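Local coordinates for xylulokinase (Brucella ovis, PDB 5VM1), which probably phosphorylates D-xylulose to D-xylulose 5-phosphate at the expense of ATP, as a member of the FGGY family of carbohydrate kinases, at residues S321-P333 / R407-L419. Sequence-based numbering, arbitrary orientation.
Sequences SLDRELGETLKAP and RSTYWLKAIATAL
Between Leu-326 and Leu-330 the ring of Tyr-410 is held on both faces, a compact example of how a helix end and the loop after it can wrap one aromatic side chain. Tyr-410 reaches this slot from the first turn of helix 409-419 because a chi1 of -161° swings CG away from the backbone N, next to the carbonyl carbon. Leu-326 CD2 sits over the ring centre, 3.6 Å from the centroid, in a CH-pi contact almost on the ring normal. On the opposite face Leu-330 CD1 makes a second, more offset CH-pi contact, while the same methyl lies 3.9 Å from Ala-414 CB; its sister CD2 points to Thr-417, whose hydroxyl donates a hydrogen bond to Lys-413 O and is itself hydrogen-bonded to Glu-466 N. Gly-327 O lies at the ring edge near its plane. The phenol oxygen is engaged as well: Lys-331 N donates to Tyr-410 OH over 3.0 Å at an N-H...O angle of 154°.

A polar contact also marks the start of helix 409-419. Ser-408, its N-cap, accepts from Trp-411 N through OG and donates to Asp-323 OD1 at 2.6 Å, meeting the carboxylate from above its plane.

The other flank is looser and nearer solvent. There the bent chain of exposed Glu-328 accepts a hydrogen bond at OE1 from Thr-409 OG1 (3.0 Å), again from above the carboxylate plane. Extended Lys-413 donates from NZ to Glu-328 O (3.1 Å), tilted 34° out of the carbonyl plane. A water accepts from Leu-330 N and, weakly, from Lys-413 NZ.

The contact joins helix 319-326 and its exit loop to the beta-alpha-beta crossover helix between parallel strands 399-402 and 423-426, in the actin-like ATPase fold of the FGGY kinase C-terminal domain.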
ATOM      1  N   SER A 321      14.016 -16.764 -15.262  1.00 44.93           N
ATOM      2  CA  SER A 321      15.231 -17.390 -15.789  1.00 54.60           C
ATOM      3  C   SER A 321      16.472 -16.842 -15.100  1.00 57.12           C
ATOM      4  O   SER A 321      17.386 -17.602 -14.768  1.00 67.58           O
ATOM      5  CB  SER A 321      15.356 -17.193 -17.305  1.00 57.71           C
ATOM      6  OG  SER A 321      14.127 -17.405 -17.975  1.00 73.35           O
ATOM      7  N   LEU A 322      16.528 -15.529 -14.875  1.00 54.14           N
ATOM      8  CA  LEU A 322      17.664 -14.977 -14.146  1.00 51.56           C
ATOM      9  C   LEU A 322      17.727 -15.559 -12.733  1.00 45.79           C
ATOM     10  O   LEU A 322      18.788 -16.022 -12.299  1.00 41.90           O
ATOM     11  CB  LEU A 322      17.569 -13.445 -14.123  1.00 41.56           C
ATOM     12  CG  LEU A 322      17.711 -12.794 -15.510  1.00 47.48           C
ATOM     13  CD1 LEU A 322      17.651 -11.271 -15.461  1.00 36.74           C
ATOM     14  CD2 LEU A 322      18.990 -13.257 -16.217  1.00 42.18           C
ATOM     15  N   ASP A 323      16.575 -15.648 -12.051  1.00 39.37           N
ATOM     16  CA  ASP A 323      16.518 -16.275 -10.734  1.00 43.73           C
ATOM     17  C   ASP A 323      16.883 -17.762 -10.820  1.00 55.31           C
ATOM     18  O   ASP A 323      17.640 -18.278  -9.984  1.00 54.77           O
ATOM     19  CB  ASP A 323      15.119 -16.081 -10.132  1.00 48.46           C
ATOM     20  CG  ASP A 323      14.958 -16.756  -8.769  1.00 60.71           C
ATOM     21  OD1 ASP A 323      15.536 -16.240  -7.792  1.00 65.28           O
ATOM     22  OD2 ASP A 323      14.261 -17.795  -8.667  1.00 65.73           O
ATOM     23  N   ARG A 324      16.390 -18.460 -11.850  1.00 43.83           N
ATOM     24  CA  ARG A 324      16.776 -19.857 -12.041  1.00 46.47           C
ATOM     25  C   ARG A 324      18.270 -19.996 -12.347  1.00 52.17           C
ATOM     26  O   ARG A 324      18.910 -20.951 -11.897  1.00 52.42           O
ATOM     27  CB  ARG A 324      15.933 -20.495 -13.142  1.00 48.85           C
ATOM     28  CG  ARG A 324      15.852 -22.005 -13.045  1.00 55.64           C
ATOM     29  CD  ARG A 324      15.263 -22.627 -14.324  1.00 70.34           C
ATOM     30  NE  ARG A 324      15.731 -21.934 -15.517  1.00 79.55           N
ATOM     31  CZ  ARG A 324      16.837 -22.248 -16.187  1.00 91.99           C
ATOM     32  NH1 ARG A 324      17.599 -23.265 -15.795  1.00 93.96           N
ATOM     33  NH2 ARG A 324      17.181 -21.540 -17.252  1.00 98.61           N
ATOM     34  N   GLU A 325      18.856 -19.051 -13.091  1.00 54.66           N
ATOM     35  CA  GLU A 325      20.284 -19.142 -13.407  1.00 50.14           C
ATOM     36  C   GLU A 325      21.144 -18.891 -12.174  1.00 50.72           C
ATOM     37  O   GLU A 325      22.154 -19.569 -11.976  1.00 50.59           O
ATOM     38  CB  GLU A 325      20.645 -18.166 -14.529  1.00 51.16           C
ATOM     39  CG  GLU A 325      22.137 -18.132 -14.918  1.00 52.53           C
ATOM     40  CD  GLU A 325      22.429 -17.119 -16.025  1.00 61.01           C
ATOM     41  OE1 GLU A 325      21.810 -16.033 -16.030  1.00 61.65           O
ATOM     42  OE2 GLU A 325      23.245 -17.423 -16.923  1.00 69.79           O
ATOM     43  N   LEU A 326      20.745 -17.942 -11.319  1.00 53.72           N
ATOM     44  CA  LEU A 326      21.533 -17.614 -10.133  1.00 47.28           C
ATOM     45  C   LEU A 326      21.496 -18.740  -9.101  1.00 54.27           C
ATOM     46  O   LEU A 326      22.520 -19.062  -8.483  1.00 48.13           O
ATOM     47  CB  LEU A 326      21.012 -16.319  -9.531  1.00 38.73           C
ATOM     48  CG  LEU A 326      21.793 -15.721  -8.379  1.00 40.38           C
ATOM     49  CD1 LEU A 326      23.234 -15.457  -8.788  1.00 38.46           C
ATOM     50  CD2 LEU A 326      21.093 -14.436  -7.945  1.00 35.39           C
ATOM     51  N   GLY A 327      20.335 -19.361  -8.911  1.00 59.95           N
ATOM     52  CA  GLY A 327      20.220 -20.540  -8.071  1.00 54.30           C
ATOM     53  C   GLY A 327      19.585 -20.270  -6.719  1.00 48.68           C
ATOM     54  O   GLY A 327      19.181 -19.151  -6.377  1.00 51.70           O
ATOM     55  N   GLU A 328      19.561 -21.342  -5.918  1.00 50.62           N
ATOM     56  CA  GLU A 328      18.960 -21.320  -4.592  1.00 56.66           C
ATOM     57  C   GLU A 328      19.964 -21.070  -3.470  1.00 53.92           C
ATOM     58  O   GLU A 328      19.551 -20.652  -2.381  1.00 57.35           O
ATOM     59  CB  GLU A 328      18.246 -22.660  -4.315  1.00 64.40           C
ATOM     60  CG  GLU A 328      17.279 -23.166  -5.401  1.00 69.93           C
ATOM     61  CD  GLU A 328      15.917 -22.478  -5.389  1.00 70.78           C
ATOM     62  OE1 GLU A 328      15.167 -22.596  -4.391  1.00 73.83           O
ATOM     63  OE2 GLU A 328      15.589 -21.828  -6.398  1.00 70.87           O
ATOM     64  N   THR A 329      21.261 -21.230  -3.724  1.00 51.57           N
ATOM     65  CA  THR A 329      22.285 -21.068  -2.700  1.00 53.15           C
ATOM     66  C   THR A 329      22.836 -19.641  -2.700  1.00 54.35           C
ATOM     67  O   THR A 329      23.196 -19.100  -3.756  1.00 50.05           O
ATOM     68  CB  THR A 329      23.412 -22.079  -2.913  1.00 50.71           C
ATOM     69  OG1 THR A 329      22.894 -23.401  -2.723  1.00 50.76           O
ATOM     70  CG2 THR A 329      24.549 -21.838  -1.921  1.00 48.35           C
ATOM     71  N   LEU A 330      22.837 -19.015  -1.521  1.00 49.52           N
ATOM     72  CA  LEU A 330      23.351 -17.658  -1.391  1.00 46.19           C
ATOM     73  C   LEU A 330      24.857 -17.646  -1.616  1.00 47.07           C
ATOM     74  O   LEU A 330      25.580 -18.542  -1.160  1.00 43.12           O
ATOM     75  CB  LEU A 330      23.028 -17.077  -0.016  1.00 42.89           C
ATOM     76  CG  LEU A 330      23.104 -15.544   0.096  1.00 44.50           C
ATOM     77  CD1 LEU A 330      21.921 -14.882  -0.609  1.00 43.24           C
ATOM     78  CD2 LEU A 330      23.173 -15.074   1.533  1.00 37.68           C
ATOM     79  N   LYS A 331      25.319 -16.647  -2.359  1.00 44.67           N
ATOM     80  CA  LYS A 331      26.734 -16.429  -2.631  1.00 44.74           C
ATOM     81  C   LYS A 331      27.235 -15.192  -1.894  1.00 43.62           C
ATOM     82  O   LYS A 331      26.470 -14.260  -1.618  1.00 53.49           O
ATOM     83  CB  LYS A 331      26.967 -16.248  -4.128  1.00 43.31           C
ATOM     84  CG  LYS A 331      26.618 -17.460  -4.961  1.00 44.05           C
ATOM     85  CD  LYS A 331      26.792 -17.127  -6.417  1.00 40.90           C
ATOM     86  CE  LYS A 331      26.200 -18.184  -7.328  1.00 46.09           C
ATOM     87  NZ  LYS A 331      26.169 -17.615  -8.712  1.00 56.43           N
ATOM     88  N   ALA A 332      28.528 -15.172  -1.601  1.00 39.88           N
ATOM     89  CA  ALA A 332      29.120 -13.972  -1.026  1.00 41.99           C
ATOM     90  C   ALA A 332      29.086 -12.861  -2.064  1.00 42.57           C
ATOM     91  O   ALA A 332      29.259 -13.128  -3.250  1.00 49.49           O
ATOM     92  CB  ALA A 332      30.558 -14.208  -0.598  1.00 40.73           C
ATOM     93  N   PRO A 333      28.816 -11.624  -1.665  1.00 36.02           N
ATOM     94  CA  PRO A 333      28.774 -10.545  -2.657  1.00 39.32           C
ATOM     95  C   PRO A 333      30.120 -10.430  -3.356  1.00 49.90           C
ATOM     96  O   PRO A 333      31.183 -10.676  -2.768  1.00 41.65           O
ATOM     97  CB  PRO A 333      28.463  -9.298  -1.826  1.00 33.66           C
ATOM     98  CG  PRO A 333      27.853  -9.816  -0.563  1.00 34.12           C
ATOM     99  CD  PRO A 333      28.530 -11.140  -0.308  1.00 39.76           C
ATOM    100  N   ARG A 407       8.928 -14.837  -4.453  1.00 40.57           N
ATOM    101  CA  ARG A 407       9.028 -16.165  -5.044  1.00 42.75           C
ATOM    102  C   ARG A 407      10.461 -16.577  -5.342  1.00 44.38           C
ATOM    103  O   ARG A 407      10.682 -17.722  -5.732  1.00 39.18           O
ATOM    104  CB  ARG A 407       8.187 -16.236  -6.318  1.00 44.81           C
ATOM    105  CG  ARG A 407       6.721 -16.448  -6.012  1.00 60.87           C
ATOM    106  CD  ARG A 407       5.867 -16.261  -7.230  1.00 76.80           C
ATOM    107  NE  ARG A 407       4.456 -16.455  -6.921  1.00 92.09           N
ATOM    108  CZ  ARG A 407       3.483 -15.696  -7.418  1.00108.72           C
ATOM    109  NH1 ARG A 407       3.779 -14.688  -8.235  1.00111.34           N
ATOM    110  NH2 ARG A 407       2.216 -15.933  -7.095  1.00115.07           N
ATOM    111  N   SER A 408      11.436 -15.692  -5.111  1.00 44.13           N
ATOM    112  CA  SER A 408      12.851 -15.985  -5.316  1.00 41.29           C
ATOM    113  C   SER A 408      13.493 -16.390  -3.987  1.00 44.50           C
ATOM    114  O   SER A 408      13.657 -15.561  -3.084  1.00 46.13           O
ATOM    115  CB  SER A 408      13.567 -14.775  -5.908  1.00 34.82           C
ATOM    116  OG  SER A 408      14.953 -14.911  -5.695  1.00 35.11           O
ATOM    117  N   THR A 409      13.892 -17.659  -3.885  1.00 48.95           N
ATOM    118  CA  THR A 409      14.607 -18.123  -2.702  1.00 51.92           C
ATOM    119  C   THR A 409      15.902 -17.337  -2.508  1.00 50.05           C
ATOM    120  O   THR A 409      16.291 -17.027  -1.375  1.00 51.12           O
ATOM    121  CB  THR A 409      14.900 -19.621  -2.820  1.00 56.94           C
ATOM    122  OG1 THR A 409      13.682 -20.332  -3.057  1.00 55.73           O
ATOM    123  CG2 THR A 409      15.529 -20.137  -1.558  1.00 57.93           C
ATOM    124  N   TYR A 410      16.594 -17.014  -3.598  1.00 50.58           N
ATOM    125  CA  TYR A 410      17.819 -16.235  -3.460  1.00 49.65           C
ATOM    126  C   TYR A 410      17.520 -14.888  -2.827  1.00 50.34           C
ATOM    127  O   TYR A 410      18.216 -14.463  -1.900  1.00 46.15           O
ATOM    128  CB  TYR A 410      18.512 -16.045  -4.813  1.00 52.87           C
ATOM    129  CG  TYR A 410      19.968 -15.671  -4.670  1.00 51.81           C
ATOM    130  CD1 TYR A 410      20.343 -14.385  -4.306  1.00 35.51           C
ATOM    131  CD2 TYR A 410      20.972 -16.626  -4.868  1.00 51.02           C
ATOM    132  CE1 TYR A 410      21.669 -14.050  -4.154  1.00 35.66           C
ATOM    133  CE2 TYR A 410      22.307 -16.300  -4.721  1.00 48.97           C
ATOM    134  CZ  TYR A 410      22.651 -15.006  -4.358  1.00 48.29           C
ATOM    135  OH  TYR A 410      23.977 -14.667  -4.193  1.00 49.35           O
ATOM    136  N   TRP A 411      16.473 -14.210  -3.312  1.00 55.29           N
ATOM    137  CA  TRP A 411      16.168 -12.867  -2.819  1.00 46.39           C
ATOM    138  C   TRP A 411      15.860 -12.882  -1.337  1.00 37.44           C
ATOM    139  O   TRP A 411      16.239 -11.953  -0.618  1.00 42.01           O
ATOM    140  CB  TRP A 411      14.991 -12.249  -3.570  1.00 43.68           C
ATOM    141  CG  TRP A 411      15.195 -10.796  -3.857  1.00 38.61           C
ATOM    142  CD1 TRP A 411      16.121  -9.961  -3.287  1.00 35.81           C
ATOM    143  CD2 TRP A 411      14.520 -10.024  -4.858  1.00 41.01           C
ATOM    144  NE1 TRP A 411      16.040  -8.707  -3.857  1.00 28.61           N
ATOM    145  CE2 TRP A 411      15.068  -8.723  -4.825  1.00 39.06           C
ATOM    146  CE3 TRP A 411      13.495 -10.303  -5.770  1.00 31.34           C
ATOM    147  CZ2 TRP A 411      14.624  -7.712  -5.671  1.00 31.84           C
ATOM    148  CZ3 TRP A 411      13.056  -9.293  -6.599  1.00 28.88           C
ATOM    149  CH2 TRP A 411      13.615  -8.018  -6.546  1.00 27.84           C
ATOM    150  N   LEU A 412      15.147 -13.915  -0.871  1.00 32.19           N
ATOM    151  CA  LEU A 412      14.777 -14.000   0.542  1.00 33.69           C
ATOM    152  C   LEU A 412      15.991 -14.248   1.421  1.00 40.54           C
ATOM    153  O   LEU A 412      16.109 -13.647   2.498  1.00 44.46           O
ATOM    154  CB  LEU A 412      13.735 -15.097   0.758  1.00 33.54           C
ATOM    155  CG  LEU A 412      12.411 -14.860   0.052  1.00 32.81           C
ATOM    156  CD1 LEU A 412      11.484 -16.012   0.336  1.00 37.83           C
ATOM    157  CD2 LEU A 412      11.810 -13.546   0.525  1.00 30.97           C
ATOM    158  N   LYS A 413      16.892 -15.138   0.988  1.00 43.10           N
ATOM    159  CA  LYS A 413      18.117 -15.373   1.748  1.00 45.28           C
ATOM    160  C   LYS A 413      18.992 -14.126   1.755  1.00 43.57           C
ATOM    161  O   LYS A 413      19.619 -13.803   2.767  1.00 51.34           O
ATOM    162  CB  LYS A 413      18.884 -16.555   1.159  1.00 44.42           C
ATOM    163  CG  LYS A 413      18.145 -17.867   1.243  1.00 48.69           C
ATOM    164  CD  LYS A 413      19.078 -19.042   1.119  1.00 51.24           C
ATOM    165  CE  LYS A 413      18.315 -20.324   0.905  1.00 44.62           C
ATOM    166  NZ  LYS A 413      19.218 -21.431   0.555  1.00 47.40           N
ATOM    167  N   ALA A 414      19.014 -13.392   0.644  1.00 34.69           N
ATOM    168  CA  ALA A 414      19.774 -12.151   0.602  1.00 36.91           C
ATOM    169  C   ALA A 414      19.202 -11.112   1.564  1.00 41.49           C
ATOM    170  O   ALA A 414      19.959 -10.454   2.286  1.00 50.25           O
ATOM    171  CB  ALA A 414      19.809 -11.606  -0.823  1.00 34.04           C
ATOM    172  N   ILE A 415      17.874 -10.951   1.596  1.00 35.49           N
ATOM    173  CA  ILE A 415      17.266  -9.947   2.476  1.00 41.98           C
ATOM    174  C   ILE A 415      17.451 -10.324   3.952  1.00 41.75           C
ATOM    175  O   ILE A 415      17.754  -9.468   4.791  1.00 35.69           O
ATOM    176  CB  ILE A 415      15.781  -9.753   2.105  1.00 37.84           C
ATOM    177  CG1 ILE A 415      15.676  -9.272   0.654  1.00 40.57           C
ATOM    178  CG2 ILE A 415      15.122  -8.758   3.025  1.00 27.62           C
ATOM    179  CD1 ILE A 415      14.275  -9.338   0.048  1.00 32.72           C
ATOM    180  N   ALA A 416      17.300 -11.611   4.285  1.00 31.94           N
ATOM    181  CA  ALA A 416      17.512 -12.049   5.664  1.00 40.93           C
ATOM    182  C   ALA A 416      18.957 -11.839   6.093  1.00 47.26           C
ATOM    183  O   ALA A 416      19.228 -11.411   7.222  1.00 46.07           O
ATOM    184  CB  ALA A 416      17.123 -13.521   5.829  1.00 36.94           C
ATOM    185  N   THR A 417      19.905 -12.166   5.226  1.00 39.31           N
ATOM    186  CA  THR A 417      21.283 -11.984   5.637  1.00 44.79           C
ATOM    187  C   THR A 417      21.668 -10.506   5.691  1.00 49.72           C
ATOM    188  O   THR A 417      22.484 -10.104   6.536  1.00 35.66           O
ATOM    189  CB  THR A 417      22.186 -12.805   4.721  1.00 42.34           C
ATOM    190  OG1 THR A 417      21.792 -14.186   4.833  1.00 41.04           O
ATOM    191  CG2 THR A 417      23.681 -12.624   5.075  1.00 37.97           C
ATOM    192  N   ALA A 418      21.055  -9.675   4.847  1.00 33.23           N
ATOM    193  CA  ALA A 418      21.363  -8.256   4.893  1.00 31.64           C
ATOM    194  C   ALA A 418      20.816  -7.610   6.168  1.00 42.14           C
ATOM    195  O   ALA A 418      21.451  -6.710   6.726  1.00 42.09           O
ATOM    196  CB  ALA A 418      20.837  -7.560   3.636  1.00 42.18           C
ATOM    197  N   LEU A 419      19.642  -8.054   6.642  1.00 46.04           N
ATOM    198  CA  LEU A 419      19.006  -7.514   7.845  1.00 40.74           C
ATOM    199  C   LEU A 419      19.385  -8.252   9.112  1.00 45.52           C
ATOM    200  O   LEU A 419      19.234  -7.697  10.204  1.00 52.89           O
ATOM    201  CB  LEU A 419      17.481  -7.593   7.729  1.00 31.67           C
ATOM    202  CG  LEU A 419      16.833  -7.031   6.464  1.00 36.49           C
ATOM    203  CD1 LEU A 419      15.359  -7.263   6.529  1.00 38.33           C
ATOM    204  CD2 LEU A 419      17.116  -5.543   6.264  1.00 34.19           C
TER
HETATM  205  O   HOH W   1      22.381 -20.195   0.736  1.00 40.12           O